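Local coordinates for S-adenosylmethionine:2-demethylmenaquinone methyltransferase (Geobacillus kaustophilus, PDB 2PCN), which is of unsettled function but belongs to the Aldolase/RraA family of mixed alpha/beta proteins and assembles from three copies of the chain, at residues Q15-F21 with F131-W136; I34-F40 with V58-K64; A77-C81 with I100-I105. All blocks are in the same frame, centred on the assembly; numbering follows the deposited sequence.

Contact 1: residues Q15-F21 with F131-W136; sequences QVCELPF and FGGVRW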
ATOM      1  N   GLN A  15       4.065  24.286  -2.250  1.00 17.66           N
ATOM      2  CA  GLN A  15       3.042  23.611  -3.025  1.00 15.41           C
ATOM      3  C   GLN A  15       3.088  22.209  -2.434  1.00 15.22           C
ATOM      4  O   GLN A  15       4.169  21.647  -2.263  1.00 13.66           O
ATOM      5  CB  GLN A  15       3.418  23.551  -4.503  1.00 17.12           C
ATOM      6  CG  GLN A  15       3.182  24.840  -5.260  1.00 16.47           C
ATOM      7  CD  GLN A  15       3.482  24.684  -6.728  1.00 14.08           C
ATOM      8  OE1 GLN A  15       4.623  24.847  -7.164  1.00 18.41           O
ATOM      9  NE2 GLN A  15       2.461  24.342  -7.503  1.00 11.97           N
ATOM     10  N   VAL A  16       1.930  21.654  -2.103  1.00 13.18           N
ATOM     11  CA  VAL A  16       1.873  20.320  -1.522  1.00 14.34           C
ATOM     12  C   VAL A  16       1.271  19.346  -2.525  1.00 12.71           C
ATOM     13  O   VAL A  16       0.130  19.508  -2.953  1.00 10.73           O
ATOM     14  CB  VAL A  16       1.027  20.314  -0.231  1.00 15.00           C
ATOM     15  CG1 VAL A  16       0.986  18.913   0.357  1.00 11.53           C
ATOM     16  CG2 VAL A  16       1.613  21.292   0.775  1.00 21.98           C
ATOM     17  N   CYS A  17       2.050  18.336  -2.907  1.00 11.47           N
ATOM     18  CA  CYS A  17       1.582  17.349  -3.866  1.00 11.18           C
ATOM     19  C   CYS A  17       0.386  16.580  -3.314  1.00 16.38           C
ATOM     20  O   CYS A  17       0.419  16.074  -2.188  1.00 13.35           O
ATOM     21  CB  CYS A  17       2.714  16.380  -4.220  1.00 13.95           C
ATOM     22  SG  CYS A  17       2.307  15.267  -5.584  1.00 13.85           S
ATOM     23  N   GLU A  18      -0.669  16.495  -4.117  1.00 15.33           N
ATOM     24  CA  GLU A  18      -1.898  15.815  -3.727  1.00 14.76           C
ATOM     25  C   GLU A  18      -1.886  14.342  -4.107  1.00 18.55           C
ATOM     26  O   GLU A  18      -2.713  13.560  -3.635  1.00 21.80           O
ATOM     27  CB  GLU A  18      -3.090  16.507  -4.387  1.00 18.11           C
ATOM     28  CG  GLU A  18      -3.253  17.956  -3.974  1.00 20.87           C
ATOM     29  CD  GLU A  18      -4.186  18.716  -4.894  1.00 33.75           C
ATOM     30  OE1 GLU A  18      -5.278  18.195  -5.197  1.00 37.54           O
ATOM     31  OE2 GLU A  18      -3.824  19.838  -5.307  1.00 42.39           O
ATOM     32  N   LEU A  19      -0.946  13.970  -4.964  1.00 13.16           N
ATOM     33  CA  LEU A  19      -0.820  12.592  -5.404  1.00 18.75           C
ATOM     34  C   LEU A  19       0.058  11.806  -4.434  1.00 17.92           C
ATOM     35  O   LEU A  19       1.217  12.158  -4.209  1.00 17.65           O
ATOM     36  CB  LEU A  19      -0.207  12.551  -6.806  1.00 20.59           C
ATOM     37  CG  LEU A  19       0.095  11.181  -7.420  1.00 24.84           C
ATOM     38  CD1 LEU A  19      -1.199  10.402  -7.637  1.00 24.40           C
ATOM     39  CD2 LEU A  19       0.823  11.378  -8.740  1.00 20.92           C
ATOM     40  N   PRO A  20      -0.494  10.744  -3.827  1.00 16.19           N
ATOM     41  CA  PRO A  20       0.283   9.935  -2.888  1.00 16.77           C
ATOM     42  C   PRO A  20       1.195   9.003  -3.677  1.00 17.60           C
ATOM     43  O   PRO A  20       0.755   8.351  -4.622  1.00 21.38           O
ATOM     44  CB  PRO A  20      -0.793   9.178  -2.118  1.00 17.35           C
ATOM     45  CG  PRO A  20      -1.834   8.956  -3.162  1.00 23.43           C
ATOM     46  CD  PRO A  20      -1.901  10.303  -3.853  1.00 24.07           C
ATOM     47  N   PHE A  21       2.463   8.949  -3.295  1.00  8.92           N
ATOM     48  CA  PHE A  21       3.424   8.096  -3.982  1.00 12.36           C
ATOM     49  C   PHE A  21       3.804   6.884  -3.153  1.00 12.18           C
ATOM     50  O   PHE A  21       3.679   6.889  -1.928  1.00 11.52           O
ATOM     51  CB  PHE A  21       4.716   8.867  -4.273  1.00 13.71           C
ATOM     52  CG  PHE A  21       4.581   9.919  -5.332  1.00 12.97           C
ATOM     53  CD1 PHE A  21       4.589   9.572  -6.679  1.00 12.62           C
ATOM     54  CD2 PHE A  21       4.489  11.262  -4.984  1.00 12.80           C
ATOM     55  CE1 PHE A  21       4.511  10.546  -7.666  1.00 11.46           C
ATOM     56  CE2 PHE A  21       4.409  12.245  -5.967  1.00 12.32           C
ATOM     57  CZ  PHE A  21       4.421  11.883  -7.310  1.00 11.26           C
ATOM     58  N   PHE A 131       1.094  18.163 -12.543  1.00 16.83           N
ATOM     59  CA  PHE A 131       0.400  16.967 -12.077  1.00 13.60           C
ATOM     60  C   PHE A 131       0.360  16.952 -10.555  1.00 10.84           C
ATOM     61  O   PHE A 131       1.150  17.635  -9.899  1.00 13.11           O
ATOM     62  CB  PHE A 131       1.073  15.687 -12.594  1.00 14.72           C
ATOM     63  CG  PHE A 131       2.445  15.443 -12.031  1.00 15.11           C
ATOM     64  CD1 PHE A 131       3.578  15.900 -12.698  1.00 10.69           C
ATOM     65  CD2 PHE A 131       2.605  14.741 -10.838  1.00 14.23           C
ATOM     66  CE1 PHE A 131       4.857  15.657 -12.188  1.00 11.62           C
ATOM     67  CE2 PHE A 131       3.878  14.493 -10.317  1.00 10.79           C
ATOM     68  CZ  PHE A 131       5.007  14.954 -10.997  1.00  8.78           C
ATOM     69  N   GLY A 132      -0.567  16.178 -10.001  1.00 13.32           N
ATOM     70  CA  GLY A 132      -0.695  16.086  -8.557  1.00 11.87           C
ATOM     71  C   GLY A 132      -1.068  17.412  -7.927  1.00 15.65           C
ATOM     72  O   GLY A 132      -0.817  17.636  -6.743  1.00 16.65           O
ATOM     73  N   GLY A 133      -1.670  18.289  -8.725  1.00 15.43           N
ATOM     74  CA  GLY A 133      -2.074  19.595  -8.234  1.00 17.99           C
ATOM     75  C   GLY A 133      -0.890  20.508  -7.985  1.00 17.09           C
ATOM     76  O   GLY A 133      -1.007  21.507  -7.274  1.00 16.63           O
ATOM     77  N   VAL A 134       0.250  20.177  -8.581  1.00 14.66           N
ATOM     78  CA  VAL A 134       1.462  20.968  -8.398  1.00 10.73           C
ATOM     79  C   VAL A 134       2.105  21.376  -9.721  1.00 13.25           C
ATOM     80  O   VAL A 134       2.048  20.641 -10.707  1.00 10.84           O
ATOM     81  CB  VAL A 134       2.512  20.178  -7.558  1.00 11.81           C
ATOM     82  CG1 VAL A 134       3.866  20.893  -7.565  1.00 12.15           C
ATOM     83  CG2 VAL A 134       2.015  20.025  -6.131  1.00 11.62           C
ATOM     84  N   ARG A 135       2.706  22.561  -9.734  1.00 12.38           N
ATOM     85  CA  ARG A 135       3.402  23.064 -10.913  1.00 11.43           C
ATOM     86  C   ARG A 135       4.878  22.851 -10.597  1.00 10.64           C
ATOM     87  O   ARG A 135       5.421  23.486  -9.691  1.00 13.54           O
ATOM     88  CB  ARG A 135       3.111  24.557 -11.105  1.00 18.12           C
ATOM     89  CG  ARG A 135       3.744  25.185 -12.339  1.00 20.69           C
ATOM     90  CD  ARG A 135       3.657  26.709 -12.260  1.00 30.79           C
ATOM     91  NE  ARG A 135       4.183  27.373 -13.451  1.00 38.08           N
ATOM     92  CZ  ARG A 135       3.588  27.355 -14.640  1.00 43.71           C
ATOM     93  NH1 ARG A 135       2.445  26.704 -14.801  1.00 46.72           N
ATOM     94  NH2 ARG A 135       4.136  27.991 -15.667  1.00 44.92           N
ATOM     95  N   TRP A 136       5.516  21.942 -11.330  1.00 10.64           N
ATOM     96  CA  TRP A 136       6.924  21.615 -11.118  1.00  9.72           C
ATOM     97  C   TRP A 136       7.816  22.371 -12.101  1.00 10.48           C
ATOM     98  O   TRP A 136       7.841  22.057 -13.289  1.00 14.84           O
ATOM     99  CB  TRP A 136       7.140  20.107 -11.290  1.00 10.34           C
ATOM    100  CG  TRP A 136       6.119  19.260 -10.579  1.00 12.90           C
ATOM    101  CD1 TRP A 136       4.817  19.069 -10.941  1.00 10.48           C
ATOM    102  CD2 TRP A 136       6.319  18.497  -9.383  1.00  9.81           C
ATOM    103  NE1 TRP A 136       4.192  18.231 -10.047  1.00  8.65           N
ATOM    104  CE2 TRP A 136       5.093  17.865  -9.080  1.00  6.17           C
ATOM    105  CE3 TRP A 136       7.417  18.284  -8.539  1.00 11.83           C
ATOM    106  CZ2 TRP A 136       4.931  17.031  -7.965  1.00 10.18           C
ATOM    107  CZ3 TRP A 136       7.258  17.455  -7.430  1.00 13.73           C
ATOM    108  CH2 TRP A 136       6.024  16.839  -7.155  1.00 14.58           C
TER
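Cys-17 meets the indole of Trp-136 beside a type I' beta turn, Phe-131 to Val-134, which closes the hairpin 129-136. Turned away from its backbone N (chi1 -171°), Cys-17 SG comes to the rim of the indole, in the ring plane and 4.0 Å from Trp-136 CZ2, a sulfur-aromatic contact at the edge. Both faces of the indole are taken by its own hairpin: Phe-131 CZ sits over one and Val-134 CG1 over the opposite. Trp-136 NE1 fixes the rotation of the ring by donating in the plane of the indole to Phe-131 O at 3.1 Å, while Val-134 N grips that oxygen from the other face of the carbonyl plane. The second branch of Val-134, CG2, leans on the backbone of 15-21, 3.5 Å from Cys-17 CA. The side chains of Phe-21 and Phe-131 cross at about a right angle, and each ring meets the other at its edge, Phe-21 CZ lying 4.0 Å from Phe-131 CE2; Phe-131 also stacks with His-91. Gly-132 and Gly-133 supply the turn's two positive phi angles, and Gly-132 presents its carbonyl to 15-21: Glu-18 N donates to Gly-132 O at 2.9 Å, almost straight at 171°.

Contact 2: residues I34-F40 with V58-K64; sequences IATVDVF and VLVVDGK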
ATOM      1  N   ILE A  34      15.107  20.656  -8.550  1.00 10.64           N
ATOM      2  CA  ILE A  34      14.336  19.919  -9.538  1.00 10.26           C
ATOM      3  C   ILE A  34      14.843  20.038 -10.976  1.00 12.66           C
ATOM      4  O   ILE A  34      15.227  21.113 -11.427  1.00  9.45           O
ATOM      5  CB  ILE A  34      12.859  20.395  -9.529  1.00 11.70           C
ATOM      6  CG1 ILE A  34      12.170  19.958  -8.238  1.00 15.33           C
ATOM      7  CG2 ILE A  34      12.129  19.875 -10.752  1.00 16.19           C
ATOM      8  CD1 ILE A  34      10.740  20.469  -8.119  1.00 20.06           C
ATOM      9  N   ALA A  35      14.840  18.906 -11.670  1.00  9.24           N
ATOM     10  CA  ALA A  35      15.198  18.813 -13.080  1.00 11.97           C
ATOM     11  C   ALA A  35      13.938  18.130 -13.605  1.00 10.59           C
ATOM     12  O   ALA A  35      13.445  17.193 -12.970  1.00  9.67           O
ATOM     13  CB  ALA A  35      16.408  17.914 -13.275  1.00 14.07           C
ATOM     14  N   THR A  36      13.409  18.584 -14.739  1.00  8.55           N
ATOM     15  CA  THR A  36      12.173  18.006 -15.263  1.00 10.74           C
ATOM     16  C   THR A  36      12.257  17.253 -16.581  1.00 10.42           C
ATOM     17  O   THR A  36      13.098  17.539 -17.438  1.00  8.94           O
ATOM     18  CB  THR A  36      11.082  19.087 -15.448  1.00 12.38           C
ATOM     19  OG1 THR A  36      11.500  20.014 -16.459  1.00 14.09           O
ATOM     20  CG2 THR A  36      10.836  19.840 -14.148  1.00 11.27           C
ATOM     21  N   VAL A  37      11.353  16.293 -16.732  1.00 10.83           N
ATOM     22  CA  VAL A  37      11.238  15.496 -17.945  1.00 12.71           C
ATOM     23  C   VAL A  37       9.753  15.217 -18.145  1.00 12.16           C
ATOM     24  O   VAL A  37       9.070  14.763 -17.226  1.00  9.76           O
ATOM     25  CB  VAL A  37      11.972  14.140 -17.837  1.00 18.29           C
ATOM     26  CG1 VAL A  37      11.830  13.378 -19.148  1.00 21.67           C
ATOM     27  CG2 VAL A  37      13.436  14.355 -17.512  1.00 18.06           C
ATOM     28  N   ASP A  38       9.255  15.495 -19.345  1.00 10.75           N
ATOM     29  CA  ASP A  38       7.850  15.277 -19.670  1.00 14.73           C
ATOM     30  C   ASP A  38       7.794  14.243 -20.792  1.00 16.29           C
ATOM     31  O   ASP A  38       8.245  14.500 -21.908  1.00 14.50           O
ATOM     32  CB  ASP A  38       7.222  16.602 -20.111  1.00 18.39           C
ATOM     33  CG  ASP A  38       5.713  16.527 -20.234  1.00 23.95           C
ATOM     34  OD1 ASP A  38       5.058  15.983 -19.321  1.00 28.38           O
ATOM     35  OD2 ASP A  38       5.180  17.034 -21.242  1.00 24.45           O
ATOM     36  N   VAL A  39       7.249  13.068 -20.487  1.00 11.54           N
ATOM     37  CA  VAL A  39       7.168  11.986 -21.466  1.00 11.93           C
ATOM     38  C   VAL A  39       5.858  11.212 -21.378  1.00 12.35           C
ATOM     39  O   VAL A  39       5.029  11.458 -20.502  1.00 17.09           O
ATOM     40  CB  VAL A  39       8.311  10.964 -21.258  1.00 10.94           C
ATOM     41  CG1 VAL A  39       9.662  11.660 -21.368  1.00 10.19           C
ATOM     42  CG2 VAL A  39       8.166  10.294 -19.889  1.00 12.76           C
ATOM     43  N   PHE A  40       5.690  10.270 -22.300  1.00 12.86           N
ATOM     44  CA  PHE A  40       4.511   9.418 -22.329  1.00 11.32           C
ATOM     45  C   PHE A  40       4.923   8.024 -22.794  1.00 13.77           C
ATOM     46  O   PHE A  40       5.085   7.771 -23.993  1.00 10.34           O
ATOM     47  CB  PHE A  40       3.443   9.987 -23.265  1.00 11.39           C
ATOM     48  CG  PHE A  40       2.172   9.188 -23.281  1.00 13.89           C
ATOM     49  CD1 PHE A  40       1.454   8.982 -22.111  1.00 14.22           C
ATOM     50  CD2 PHE A  40       1.705   8.621 -24.462  1.00 20.41           C
ATOM     51  CE1 PHE A  40       0.285   8.220 -22.111  1.00 22.70           C
ATOM     52  CE2 PHE A  40       0.538   7.859 -24.474  1.00 18.70           C
ATOM     53  CZ  PHE A  40      -0.173   7.658 -23.294  1.00 20.10           C
ATOM     54  N   VAL A  58      17.082  16.184  -8.092  1.00  9.79           N
ATOM     55  CA  VAL A  58      15.946  15.291  -7.925  1.00  6.99           C
ATOM     56  C   VAL A  58      15.240  15.384  -9.273  1.00  7.10           C
ATOM     57  O   VAL A  58      14.725  16.442  -9.634  1.00 10.09           O
ATOM     58  CB  VAL A  58      14.970  15.758  -6.824  1.00 10.15           C
ATOM     59  CG1 VAL A  58      13.685  14.940  -6.902  1.00 14.49           C
ATOM     60  CG2 VAL A  58      15.605  15.577  -5.449  1.00  9.35           C
ATOM     61  N   LEU A  59      15.244  14.294 -10.029  1.00  9.58           N
ATOM     62  CA  LEU A  59      14.593  14.291 -11.332  1.00 10.41           C
ATOM     63  C   LEU A  59      13.106  14.026 -11.157  1.00  8.09           C
ATOM     64  O   LEU A  59      12.717  13.035 -10.541  1.00 10.21           O
ATOM     65  CB  LEU A  59      15.198  13.212 -12.234  1.00 10.84           C
ATOM     66  CG  LEU A  59      14.657  13.220 -13.670  1.00 14.11           C
ATOM     67  CD1 LEU A  59      15.187  14.442 -14.402  1.00 14.79           C
ATOM     68  CD2 LEU A  59      15.075  11.959 -14.395  1.00  8.86           C
ATOM     69  N   VAL A  60      12.277  14.922 -11.683  1.00  6.60           N
ATOM     70  CA  VAL A  60      10.833  14.763 -11.607  1.00  6.68           C
ATOM     71  C   VAL A  60      10.373  14.417 -13.014  1.00 11.44           C
ATOM     72  O   VAL A  60      10.611  15.177 -13.959  1.00  7.53           O
ATOM     73  CB  VAL A  60      10.141  16.065 -11.137  1.00  8.32           C
ATOM     74  CG1 VAL A  60       8.635  15.857 -11.055  1.00  9.23           C
ATOM     75  CG2 VAL A  60      10.691  16.473  -9.776  1.00 12.64           C
ATOM     76  N   VAL A  61       9.728  13.264 -13.150  1.00  7.76           N
ATOM     77  CA  VAL A  61       9.258  12.795 -14.447  1.00 11.65           C
ATOM     78  C   VAL A  61       7.738  12.677 -14.525  1.00  6.82           C
ATOM     79  O   VAL A  61       7.123  11.946 -13.749  1.00  8.48           O
ATOM     80  CB  VAL A  61       9.863  11.413 -14.774  1.00 10.22           C
ATOM     81  CG1 VAL A  61       9.323  10.902 -16.101  1.00  6.76           C
ATOM     82  CG2 VAL A  61      11.382  11.507 -14.808  1.00 10.19           C
ATOM     83  N   ASP A  62       7.128  13.406 -15.454  1.00  6.18           N
ATOM     84  CA  ASP A  62       5.687  13.313 -15.616  1.00  9.59           C
ATOM     85  C   ASP A  62       5.410  12.312 -16.729  1.00  8.40           C
ATOM     86  O   ASP A  62       5.568  12.623 -17.911  1.00 15.15           O
ATOM     87  CB  ASP A  62       5.070  14.665 -15.976  1.00 13.48           C
ATOM     88  CG  ASP A  62       3.558  14.589 -16.103  1.00 19.47           C
ATOM     89  OD1 ASP A  62       3.002  13.495 -15.864  1.00 14.21           O
ATOM     90  OD2 ASP A  62       2.923  15.611 -16.437  1.00 18.77           O
ATOM     91  N   GLY A  63       5.019  11.105 -16.341  1.00  8.09           N
ATOM     92  CA  GLY A  63       4.719  10.065 -17.308  1.00  6.32           C
ATOM     93  C   GLY A  63       3.223   9.939 -17.526  1.00  7.11           C
ATOM     94  O   GLY A  63       2.739   8.922 -18.025  1.00 10.86           O
ATOM     95  N   LYS A  64       2.492  10.979 -17.143  1.00 10.11           N
ATOM     96  CA  LYS A  64       1.043  11.014 -17.304  1.00 12.94           C
ATOM     97  C   LYS A  64       0.325   9.972 -16.464  1.00 12.89           C
ATOM     98  O   LYS A  64      -0.853   9.690 -16.690  1.00 13.90           O
ATOM     99  CB  LYS A  64       0.679  10.822 -18.780  1.00 13.90           C
ATOM    100  CG  LYS A  64       1.408  11.778 -19.718  1.00 20.17           C
ATOM    101  CD  LYS A  64       1.166  13.224 -19.319  1.00 22.77           C
ATOM    102  CE  LYS A  64       2.039  14.184 -20.110  1.00 27.06           C
ATOM    103  NZ  LYS A  64       3.491  13.970 -19.851  1.00 24.29           N
TER
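The ammonium of Lys-64 is gripped from several directions beside two parallel strands. Lys-64 NZ forms a salt bridge with Asp-38 OD1 at 2.6 Å, approaching from above the carboxylate plane, and donates to Val-39 O at 3.0 Å, again from above the carbonyl plane. A weak bond to Asp-62 O and a long ion pair with Asp-62 OD2 are added. Bends at chi2 (-56°) and chi4 (-63°) fold the lysine back over Asp-62 and bring NZ to this spot, while Lys-64 CG packs 3.7 Å from Phe-40 CD1. The carboxylates of Asp-38 and Asp-62 run alongside each other in the same direction, their planes 46° apart; the shared ammonium probably offsets the closeness of their charges. Its bonds to Val-39 O and, weakly, to Asp-62 O probably also ease the closeness of these two acceptors, 2.9 Å apart. Asp-62 OD1 in turn accepts from Lys-64 N, forming an Asx turn.

Along the strands from this cluster, Ala-35 and Val-37 alternate backbone bonds with Val-58, Val-60 and Asp-62, and Val-39 N continues the series to Asp-62 O. On one face Ile-34 CG2 leans on Val-60 CG2 at 3.8 Å. On the other, Leu-59 CD1 sits between Ala-35 CB and Val-37 CG2, 3.6 Å from the latter, on the face packed by helix 44-52, whose Ala-49 touches both Val-37 and Leu-59. Parallel strands joined through a helix that packs on their face are the hallmark of the beta-alpha-beta unit, here 30-38, 44-52 and 58-62.

Contact 3: residues A77-C81 with I100-I105; sequences AQIAC and IGAMPI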
ATOM      1  N   ALA A  77      18.474   3.547 -12.294  1.00 12.57           N
ATOM      2  CA  ALA A  77      18.604   3.893 -10.881  1.00  9.84           C
ATOM      3  C   ALA A  77      20.089   3.830 -10.521  1.00 10.48           C
ATOM      4  O   ALA A  77      20.588   4.626  -9.728  1.00  9.13           O
ATOM      5  CB  ALA A  77      17.809   2.918 -10.017  1.00 11.28           C
ATOM      6  N   GLN A  78      20.790   2.877 -11.123  1.00  9.71           N
ATOM      7  CA  GLN A  78      22.219   2.712 -10.885  1.00  9.46           C
ATOM      8  C   GLN A  78      22.961   3.964 -11.352  1.00 12.90           C
ATOM      9  O   GLN A  78      23.879   4.443 -10.681  1.00 14.67           O
ATOM     10  CB  GLN A  78      22.720   1.485 -11.641  1.00 11.61           C
ATOM     11  CG  GLN A  78      24.177   1.147 -11.419  1.00 17.70           C
ATOM     12  CD  GLN A  78      24.549  -0.166 -12.076  1.00 25.05           C
ATOM     13  OE1 GLN A  78      24.515  -0.292 -13.298  1.00 35.49           O
ATOM     14  NE2 GLN A  78      24.894  -1.157 -11.264  1.00 31.65           N
ATOM     15  N   ILE A  79      22.564   4.494 -12.506  1.00 13.93           N
ATOM     16  CA  ILE A  79      23.194   5.701 -13.031  1.00 12.97           C
ATOM     17  C   ILE A  79      22.976   6.824 -12.024  1.00 12.00           C
ATOM     18  O   ILE A  79      23.893   7.590 -11.720  1.00 11.62           O
ATOM     19  CB  ILE A  79      22.581   6.115 -14.395  1.00 11.94           C
ATOM     20  CG1 ILE A  79      22.879   5.050 -15.451  1.00 12.75           C
ATOM     21  CG2 ILE A  79      23.136   7.468 -14.831  1.00 11.04           C
ATOM     22  CD1 ILE A  79      22.218   5.315 -16.783  1.00 18.79           C
ATOM     23  N   ALA A  80      21.757   6.913 -11.498  1.00 10.40           N
ATOM     24  CA  ALA A  80      21.434   7.944 -10.522  1.00 10.88           C
ATOM     25  C   ALA A  80      22.350   7.839  -9.301  1.00 12.76           C
ATOM     26  O   ALA A  80      22.764   8.855  -8.742  1.00 15.39           O
ATOM     27  CB  ALA A  80      19.971   7.833 -10.100  1.00 10.85           C
ATOM     28  N   CYS A  81      22.664   6.616  -8.887  1.00 12.43           N
ATOM     29  CA  CYS A  81      23.549   6.413  -7.742  1.00 10.90           C
ATOM     30  C   CYS A  81      24.988   6.777  -8.088  1.00 13.02           C
ATOM     31  O   CYS A  81      25.674   7.439  -7.313  1.00  9.72           O
ATOM     32  CB  CYS A  81      23.510   4.958  -7.274  1.00 15.28           C
ATOM     33  SG  CYS A  81      21.973   4.478  -6.475  1.00 16.23           S
ATOM     34  N   ILE A 100      15.860  -1.835  -6.710  1.00 11.08           N
ATOM     35  CA  ILE A 100      15.902  -0.418  -6.367  1.00 11.43           C
ATOM     36  C   ILE A 100      15.744  -0.202  -4.862  1.00 12.51           C
ATOM     37  O   ILE A 100      16.294   0.744  -4.299  1.00  8.86           O
ATOM     38  CB  ILE A 100      14.812   0.346  -7.154  1.00  7.55           C
ATOM     39  CG1 ILE A 100      15.238   0.432  -8.625  1.00  8.62           C
ATOM     40  CG2 ILE A 100      14.568   1.730  -6.542  1.00  7.14           C
ATOM     41  CD1 ILE A 100      14.138   0.883  -9.579  1.00  9.85           C
ATOM     42  N   GLY A 101      15.005  -1.091  -4.206  1.00 10.24           N
ATOM     43  CA  GLY A 101      14.817  -0.961  -2.771  1.00 11.51           C
ATOM     44  C   GLY A 101      16.118  -1.087  -1.993  1.00 15.03           C
ATOM     45  O   GLY A 101      16.197  -0.684  -0.829  1.00 10.20           O
ATOM     46  N   ALA A 102      17.143  -1.642  -2.635  1.00 10.54           N
ATOM     47  CA  ALA A 102      18.447  -1.832  -1.999  1.00 13.13           C
ATOM     48  C   ALA A 102      19.447  -0.722  -2.321  1.00 17.62           C
ATOM     49  O   ALA A 102      20.590  -0.754  -1.861  1.00 16.30           O
ATOM     50  CB  ALA A 102      19.027  -3.184  -2.416  1.00 15.95           C
ATOM     51  N   MET A 103      19.014   0.265  -3.099  1.00 12.40           N
ATOM     52  CA  MET A 103      19.888   1.369  -3.489  1.00 13.99           C
ATOM     53  C   MET A 103      19.707   2.616  -2.628  1.00 14.64           C
ATOM     54  O   MET A 103      18.587   2.973  -2.260  1.00 14.34           O
ATOM     55  CB  MET A 103      19.659   1.708  -4.964  1.00 11.32           C
ATOM     56  CG  MET A 103      20.013   0.565  -5.907  1.00 16.40           C
ATOM     57  SD  MET A 103      19.769   0.980  -7.650  1.00 22.60           S
ATOM     58  CE  MET A 103      19.032  -0.520  -8.245  1.00 24.30           C
ATOM     59  N   PRO A 104      20.819   3.302  -2.303  1.00 14.18           N
ATOM     60  CA  PRO A 104      20.826   4.516  -1.479  1.00 12.91           C
ATOM     61  C   PRO A 104      20.339   5.776  -2.195  1.00 17.98           C
ATOM     62  O   PRO A 104      21.022   6.804  -2.208  1.00 16.05           O
ATOM     63  CB  PRO A 104      22.283   4.624  -1.054  1.00 14.80           C
ATOM     64  CG  PRO A 104      23.001   4.151  -2.288  1.00 16.42           C
ATOM     65  CD  PRO A 104      22.193   2.921  -2.684  1.00 18.36           C
ATOM     66  N   ILE A 105      19.154   5.695  -2.786  1.00 10.04           N
ATOM     67  CA  ILE A 105      18.592   6.832  -3.490  1.00 12.83           C
ATOM     68  C   ILE A 105      17.080   6.846  -3.310  1.00 13.54           C
ATOM     69  O   ILE A 105      16.474   5.820  -3.007  1.00 11.88           O
ATOM     70  CB  ILE A 105      18.950   6.766  -4.989  1.00 18.80           C
ATOM     71  CG1 ILE A 105      18.642   8.104  -5.653  1.00 22.17           C
ATOM     72  CG2 ILE A 105      18.191   5.629  -5.656  1.00 14.97           C
ATOM     73  CD1 ILE A 105      19.195   8.229  -7.043  1.00 27.61           C
TER
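Ile-100 touches Ala-77 of helix 74-82 where the short helix 97-100 runs out into a type I beta turn, Ile-100 to Met-103, within the connection between the parallel strands 87-90 and 106-109. The contact is apolar, and no hydrogen bond crosses it. The isoleucine approaches through Ile-100 CG1, the branch set beside its backbone N (chi1 -72°), which lies 3.8 Å from Ala-77 CB. The turn is closed by Met-103 N donating to Ile-100 O, and this reversal brings the methionine back toward the helix. Its chain is extended as far as SD and then bends at chi3, so that the sulfur rather than the terminal methyl makes the nearest approach, Met-103 SD standing 3.6 Å from Ala-77 CB. Ala-77 CB thus meets two long side chains, one from each end of the turn.

Closer to its backbone, Met-103 also meets the next turn of the helix, with Met-103 CB 3.9 Å from Cys-81 SG. Pro-104 follows as the centre of an inverse gamma turn and brings its CD to 4.1 Å from Cys-81 SG. Beyond this second reversal the chain heads into strand 106-109, and Ile-105, whose backbone pairs with Lys-27, faces the helix again. Three consecutive residues therefore gather around one thiol, the last of them through its short branch: Ile-105 CG2 lies 4.0 Å from Cys-81 SG.

In the fold
From the N terminus, the chain enters contact 1 at 15-21 and closes that loop at 131-136, more than a hundred residues later, tying the chain that leaves strand 14-16 to the hairpin 129-136. Both other contacts are nested inside it, in series: contact 2 closes across helix 44-52 before contact 3 opens on helix 74-82. Contact 2 joins neighbouring strands of the main sheet; contact 3 ties a helix to the loop leading into another of its strands. Contacts 1 and 2 touch, with Phe-131 and Trp-136 packing on Val-60. Contact 3 stands apart, its centre about 23 Å from that of contact 1, on the opposite side of the chain's centre.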